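Local coordinates for succinyl-CoA ligase (ADP-forming) subunit alpha (Methanosaeta concilii, PDB 6HXI), which is a CoA-ligase family subunit that binds coenzyme A and carries a C-terminal region related to citrate synthase, at residues Phe31-Lys36 with Ala56-Lys61; Asn153-Gly156 with Asn160-Ala163. All blocks are in the same frame, centred on the assembly; numbering follows the deposited sequence.

Interaction 1 (Phe31-Lys36 with Ala56-Lys61); sequences FDYVCK and AFWGTK
Y33 and W58 form the aromatic part of this contact, a T-shaped (edge-to-face) pair. The CD1 edge of Y33 comes down on the five-membered ring of W58, with centroids 5.2 Å apart and planes at 86°. CD1 meets the indole off-centre, and W58 NE1 lies in the plane of the Y33 ring. W58 CG is anti to the backbone N (chi1 -178°), which sends the indole off the strand end toward helix 22-34.

A CH-pi contact uses a face of the same Y33 ring. G59 CA sits 3.5 Å from the ring centroid, almost exactly on the ring normal. G59 has no side chain, so the ring can lie close over the backbone here.

The apolar part is small. D32 CB lies 3.6 Å from W58 CZ3 and also touches CH2. The D32 carboxylate is engaged away from the indole, with OD2 hydrogen-bonded to S41 OG.

Backbone bonds shape both partners. K36 closes helix 22-34 in a Schellman motif. W58 to K61 make a type II' turn, the tight two-residue connection of a beta-hairpin. The contact packs a helix C-terminus on the tip of an edge hairpin in a Rossmann-like CoA-binding fold.

Interaction 2 (Asn153-Gly156 with Asn160-Ala163); sequences NTAG and NIIA
A155 touches both N160 and I161 across a short connection, where a type II beta turn from N153 to G156 leads into helix 158-163. The turn is closed by G156 N bonding to N153 O. A155 has positive phi, as the third residue of such a turn does. Its methyl group packs at CB against I161 CG1, 4.1 Å away, and also touches F186 of helix 179-192. A155 N is bound by N344 OD1 of the neighbouring citrate lyase chain, so this turn also lies at a subunit interface.

I161 approaches with its longer branch. CG1 is anti to the carbonyl carbon (chi1 -81°), which turns this branch toward the turn. CD1 lies 3.9 Å from both A155 O and G156 O. G156 O is itself hydrogen-bonded to R150 NH1.

N160 supplies the polar link in this buried contact. N160 ND2 donates to A155 O over 2.7 Å, with an N-H...O angle of 157°. It also donates to N183 OD1, and the two acceptors together would limit rotation of the amide. A155 O lies near the amide plane of N160, but ND2 stands 47° above the carbonyl plane of A155.

From the N terminus, helix 22-34 comes first. Interaction 1 closes the loop that runs from its end through strand 42-46 to the tip of hairpin 52-58/61-68, at one edge of the seven-stranded sheet. Interaction 2 opens later and closes a much shorter loop of three residues, 157-159, at the start of helix 158-163, after strand 149-150 of the six-stranded sheet. The two are in series and neither nest nor cross. Their centres are about 14 Å apart, and they touch: F31 CD1 lies 3.8 Å from I161 CG2, and V34 packs on the same methyl. Helix 22-34 thus packs against the hairpin through D32 and Y33 and against helix 158-163 through F31 and V34, joining elements beside both sheets.

Interaction 1 (Phe31-Lys36 with Ala56-Lys61)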
ATOM      1  N   PHE B  31      13.419  22.186 -39.020  1.00 38.88           N
ATOM      2  CA  PHE B  31      14.046  23.008 -40.059  1.00 39.56           C
ATOM      3  C   PHE B  31      15.563  22.787 -40.058  1.00 42.71           C
ATOM      4  O   PHE B  31      16.139  22.564 -41.106  1.00 42.06           O
ATOM      5  CB  PHE B  31      13.714  24.494 -39.846  1.00 40.34           C
ATOM      6  CG  PHE B  31      14.180  25.391 -40.969  1.00 42.25           C
ATOM      7  CD1 PHE B  31      13.663  25.253 -42.258  1.00 45.04           C
ATOM      8  CD2 PHE B  31      15.139  26.370 -40.745  1.00 44.03           C
ATOM      9  CE1 PHE B  31      14.087  26.099 -43.299  1.00 45.71           C
ATOM     10  CE2 PHE B  31      15.573  27.205 -41.793  1.00 47.18           C
ATOM     11  CZ  PHE B  31      15.035  27.067 -43.056  1.00 45.39           C
ATOM     12  N   ASP B  32      16.180  22.772 -38.869  1.00 39.63           N
ATOM     13  CA  ASP B  32      17.601  22.524 -38.706  1.00 41.14           C
ATOM     14  C   ASP B  32      17.948  21.162 -39.307  1.00 45.10           C
ATOM     15  O   ASP B  32      18.904  21.061 -40.061  1.00 45.94           O
ATOM     16  CB  ASP B  32      17.990  22.563 -37.214  1.00 42.93           C
ATOM     17  CG  ASP B  32      17.641  23.839 -36.478  1.00 57.22           C
ATOM     18  OD1 ASP B  32      17.584  24.916 -37.132  1.00 59.53           O
ATOM     19  OD2 ASP B  32      17.439  23.771 -35.250  1.00 63.04           O
ATOM     20  N   TYR B  33      17.120  20.140 -39.031  1.00 40.29           N
ATOM     21  CA  TYR B  33      17.303  18.807 -39.580  1.00 40.43           C
ATOM     22  C   TYR B  33      17.261  18.781 -41.150  1.00 47.52           C
ATOM     23  O   TYR B  33      18.203  18.267 -41.757  1.00 49.41           O
ATOM     24  CB  TYR B  33      16.293  17.822 -38.970  1.00 38.68           C
ATOM     25  CG  TYR B  33      16.526  16.408 -39.428  1.00 37.55           C
ATOM     26  CD1 TYR B  33      17.534  15.633 -38.867  1.00 40.25           C
ATOM     27  CD2 TYR B  33      15.755  15.849 -40.441  1.00 38.70           C
ATOM     28  CE1 TYR B  33      17.784  14.334 -39.321  1.00 44.49           C
ATOM     29  CE2 TYR B  33      15.985  14.553 -40.895  1.00 41.01           C
ATOM     30  CZ  TYR B  33      17.007  13.803 -40.337  1.00 51.39           C
ATOM     31  OH  TYR B  33      17.225  12.526 -40.775  1.00 57.49           O
ATOM     32  N   VAL B  34      16.185  19.330 -41.776  1.00 43.02           N
ATOM     33  CA  VAL B  34      16.013  19.352 -43.235  1.00 44.79           C
ATOM     34  C   VAL B  34      17.065  20.238 -43.942  1.00 52.13           C
ATOM     35  O   VAL B  34      17.327  20.020 -45.114  1.00 54.43           O
ATOM     36  CB  VAL B  34      14.572  19.679 -43.721  1.00 47.73           C
ATOM     37  CG1 VAL B  34      13.577  18.601 -43.302  1.00 45.93           C
ATOM     38  CG2 VAL B  34      14.111  21.066 -43.283  1.00 46.82           C
ATOM     39  N   CYS B  35      17.686  21.196 -43.219  1.00 48.44           N
ATOM     40  CA  CYS B  35      18.748  22.074 -43.726  1.00 48.52           C
ATOM     41  C   CYS B  35      20.118  21.438 -43.626  1.00 52.40           C
ATOM     42  O   CYS B  35      21.106  22.031 -44.069  1.00 50.93           O
ATOM     43  CB  CYS B  35      18.713  23.419 -43.010  1.00 47.72           C
ATOM     44  SG  CYS B  35      17.257  24.404 -43.409  1.00 50.67           S
ATOM     45  N   LYS B  36      20.175  20.240 -43.006  1.00 50.61           N
ATOM     46  CA  LYS B  36      21.384  19.441 -42.802  1.00 52.56           C
ATOM     47  C   LYS B  36      22.359  20.133 -41.848  1.00 57.32           C
ATOM     48  O   LYS B  36      23.572  19.964 -41.984  1.00 60.40           O
ATOM     49  CB  LYS B  36      22.051  19.039 -44.150  1.00 56.99           C
ATOM     50  CG  LYS B  36      21.131  18.281 -45.100  1.00 75.10           C
ATOM     51  CD  LYS B  36      21.915  17.590 -46.211  1.00 91.53           C
ATOM     52  CE  LYS B  36      21.450  16.164 -46.444  1.00105.42           C
ATOM     53  NZ  LYS B  36      21.726  15.263 -45.280  1.00112.01           N
ATOM     54  N   ALA B  56      12.633  16.452 -27.545  1.00 31.48           N
ATOM     55  CA  ALA B  56      12.108  16.735 -28.875  1.00 29.98           C
ATOM     56  C   ALA B  56      12.805  15.820 -29.884  1.00 37.22           C
ATOM     57  O   ALA B  56      13.746  15.102 -29.527  1.00 40.72           O
ATOM     58  CB  ALA B  56      12.368  18.192 -29.228  1.00 29.52           C
ATOM     59  N   PHE B  57      12.371  15.867 -31.136  1.00 31.35           N
ATOM     60  CA  PHE B  57      12.968  15.096 -32.219  1.00 31.57           C
ATOM     61  C   PHE B  57      14.031  15.874 -32.980  1.00 39.91           C
ATOM     62  O   PHE B  57      13.896  17.079 -33.208  1.00 38.39           O
ATOM     63  CB  PHE B  57      11.897  14.716 -33.256  1.00 31.38           C
ATOM     64  CG  PHE B  57      11.038  13.534 -32.928  1.00 31.26           C
ATOM     65  CD1 PHE B  57      11.580  12.250 -32.884  1.00 33.82           C
ATOM     66  CD2 PHE B  57       9.683  13.691 -32.671  1.00 31.29           C
ATOM     67  CE1 PHE B  57      10.774  11.146 -32.624  1.00 34.59           C
ATOM     68  CE2 PHE B  57       8.879  12.583 -32.409  1.00 34.27           C
ATOM     69  CZ  PHE B  57       9.434  11.318 -32.378  1.00 33.27           C
ATOM     70  N   TRP B  58      15.022  15.127 -33.485  1.00 39.90           N
ATOM     71  CA  TRP B  58      16.063  15.520 -34.431  1.00 40.91           C
ATOM     72  C   TRP B  58      15.876  14.478 -35.543  1.00 41.76           C
ATOM     73  O   TRP B  58      16.439  13.395 -35.479  1.00 42.01           O
ATOM     74  CB  TRP B  58      17.461  15.421 -33.800  1.00 40.98           C
ATOM     75  CG  TRP B  58      18.544  15.867 -34.736  1.00 43.70           C
ATOM     76  CD1 TRP B  58      19.421  15.072 -35.418  1.00 48.30           C
ATOM     77  CD2 TRP B  58      18.811  17.209 -35.153  1.00 43.51           C
ATOM     78  NE1 TRP B  58      20.248  15.845 -36.202  1.00 49.38           N
ATOM     79  CE2 TRP B  58      19.906  17.165 -36.042  1.00 49.69           C
ATOM     80  CE3 TRP B  58      18.261  18.453 -34.821  1.00 44.49           C
ATOM     81  CZ2 TRP B  58      20.444  18.316 -36.622  1.00 49.61           C
ATOM     82  CZ3 TRP B  58      18.807  19.598 -35.377  1.00 46.68           C
ATOM     83  CH2 TRP B  58      19.872  19.525 -36.281  1.00 48.66           C
ATOM     84  N   GLY B  59      14.951  14.750 -36.441  1.00 38.34           N
ATOM     85  CA  GLY B  59      14.561  13.811 -37.490  1.00 39.75           C
ATOM     86  C   GLY B  59      13.634  12.773 -36.884  1.00 44.16           C
ATOM     87  O   GLY B  59      12.488  13.084 -36.548  1.00 43.66           O
ATOM     88  N   THR B  60      14.169  11.570 -36.657  1.00 40.55           N
ATOM     89  CA  THR B  60      13.488  10.442 -36.026  1.00 40.28           C
ATOM     90  C   THR B  60      14.179  10.111 -34.706  1.00 43.93           C
ATOM     91  O   THR B  60      13.747   9.201 -34.009  1.00 43.30           O
ATOM     92  CB  THR B  60      13.534   9.185 -36.934  1.00 55.38           C
ATOM     93  OG1 THR B  60      14.885   8.801 -37.183  1.00 60.71           O
ATOM     94  CG2 THR B  60      12.823   9.372 -38.234  1.00 54.96           C
ATOM     95  N   LYS B  61      15.282  10.810 -34.398  1.00 40.13           N
ATOM     96  CA  LYS B  61      16.087  10.596 -33.199  1.00 40.69           C
ATOM     97  C   LYS B  61      15.662  11.616 -32.134  1.00 43.28           C
ATOM     98  O   LYS B  61      15.585  12.797 -32.425  1.00 42.81           O
ATOM     99  CB  LYS B  61      17.592  10.757 -33.550  1.00 43.30           C
ATOM    100  CG  LYS B  61      18.567  10.501 -32.399  1.00 59.07           C
ATOM    101  CD  LYS B  61      20.000  10.907 -32.746  1.00 61.13           C
ATOM    102  CE  LYS B  61      20.352  12.290 -32.263  1.00 59.13           C
ATOM    103  NZ  LYS B  61      21.592  12.826 -32.901  1.00 71.62           N
TER

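Interaction 2 (Asn153-Gly156 with Asn160-Ala163)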
ATOM      1  N   ASN B 153       7.766  29.664 -35.262  1.00 39.16           N
ATOM      2  CA  ASN B 153       6.817  29.114 -36.239  1.00 38.40           C
ATOM      3  C   ASN B 153       6.956  29.658 -37.654  1.00 43.15           C
ATOM      4  O   ASN B 153       6.166  29.270 -38.520  1.00 42.83           O
ATOM      5  CB  ASN B 153       5.398  29.337 -35.755  1.00 34.63           C
ATOM      6  CG  ASN B 153       5.085  28.592 -34.472  1.00 49.58           C
ATOM      7  OD1 ASN B 153       5.179  27.379 -34.404  1.00 41.75           O
ATOM      8  ND2 ASN B 153       4.616  29.308 -33.456  1.00 39.42           N
ATOM      9  N   THR B 154       7.933  30.549 -37.912  1.00 39.67           N
ATOM     10  CA  THR B 154       8.086  31.129 -39.258  1.00 39.24           C
ATOM     11  C   THR B 154       8.156  30.061 -40.337  1.00 44.77           C
ATOM     12  O   THR B 154       8.994  29.158 -40.259  1.00 42.39           O
ATOM     13  CB  THR B 154       9.266  32.063 -39.323  1.00 38.40           C
ATOM     14  OG1 THR B 154       9.121  33.032 -38.296  1.00 34.68           O
ATOM     15  CG2 THR B 154       9.398  32.749 -40.678  1.00 42.27           C
ATOM     16  N   ALA B 155       7.254  30.183 -41.337  1.00 43.45           N
ATOM     17  CA  ALA B 155       7.111  29.344 -42.538  1.00 43.76           C
ATOM     18  C   ALA B 155       6.406  27.997 -42.309  1.00 46.17           C
ATOM     19  O   ALA B 155       6.452  27.129 -43.171  1.00 45.22           O
ATOM     20  CB  ALA B 155       8.442  29.149 -43.247  1.00 45.25           C
ATOM     21  N   GLY B 156       5.710  27.872 -41.185  1.00 43.49           N
ATOM     22  CA  GLY B 156       4.815  26.765 -40.876  1.00 43.18           C
ATOM     23  C   GLY B 156       5.315  25.346 -40.910  1.00 47.45           C
ATOM     24  O   GLY B 156       6.276  25.002 -40.220  1.00 48.34           O
ATOM     25  N   ASN B 160       5.328  22.691 -46.169  1.00 46.99           N
ATOM     26  CA  ASN B 160       5.396  24.049 -46.700  1.00 46.33           C
ATOM     27  C   ASN B 160       6.851  24.480 -46.905  1.00 48.84           C
ATOM     28  O   ASN B 160       7.149  25.072 -47.939  1.00 48.70           O
ATOM     29  CB  ASN B 160       4.640  25.032 -45.800  1.00 44.15           C
ATOM     30  CG  ASN B 160       4.655  26.438 -46.324  1.00 54.89           C
ATOM     31  OD1 ASN B 160       4.085  26.767 -47.370  1.00 48.80           O
ATOM     32  ND2 ASN B 160       5.394  27.280 -45.658  1.00 47.71           N
ATOM     33  N   ILE B 161       7.764  24.149 -45.961  1.00 44.20           N
ATOM     34  CA  ILE B 161       9.196  24.468 -46.098  1.00 43.69           C
ATOM     35  C   ILE B 161       9.769  23.809 -47.348  1.00 49.93           C
ATOM     36  O   ILE B 161      10.472  24.473 -48.121  1.00 50.15           O
ATOM     37  CB  ILE B 161       9.995  24.148 -44.800  1.00 45.08           C
ATOM     38  CG1 ILE B 161       9.825  25.275 -43.794  1.00 44.33           C
ATOM     39  CG2 ILE B 161      11.495  23.853 -45.052  1.00 45.38           C
ATOM     40  CD1 ILE B 161       9.464  24.764 -42.535  1.00 57.32           C
ATOM     41  N   ILE B 162       9.414  22.522 -47.572  1.00 47.67           N
ATOM     42  CA  ILE B 162       9.838  21.742 -48.739  1.00 47.96           C
ATOM     43  C   ILE B 162       9.226  22.317 -50.019  1.00 53.72           C
ATOM     44  O   ILE B 162       9.969  22.616 -50.964  1.00 54.57           O
ATOM     45  CB  ILE B 162       9.562  20.225 -48.543  1.00 50.31           C
ATOM     46  CG1 ILE B 162      10.480  19.644 -47.442  1.00 49.56           C
ATOM     47  CG2 ILE B 162       9.740  19.476 -49.851  1.00 52.51           C
ATOM     48  CD1 ILE B 162       9.976  18.355 -46.768  1.00 60.80           C
ATOM     49  N   ALA B 163       7.890  22.522 -50.037  1.00 51.05           N
ATOM     50  CA  ALA B 163       7.166  23.067 -51.210  1.00 52.47           C
ATOM     51  C   ALA B 163       7.659  24.449 -51.634  1.00 55.28           C
ATOM     52  O   ALA B 163       7.628  24.772 -52.821  1.00 56.58           O
ATOM     53  CB  ALA B 163       5.668  23.115 -50.934  1.00 52.94           C
TER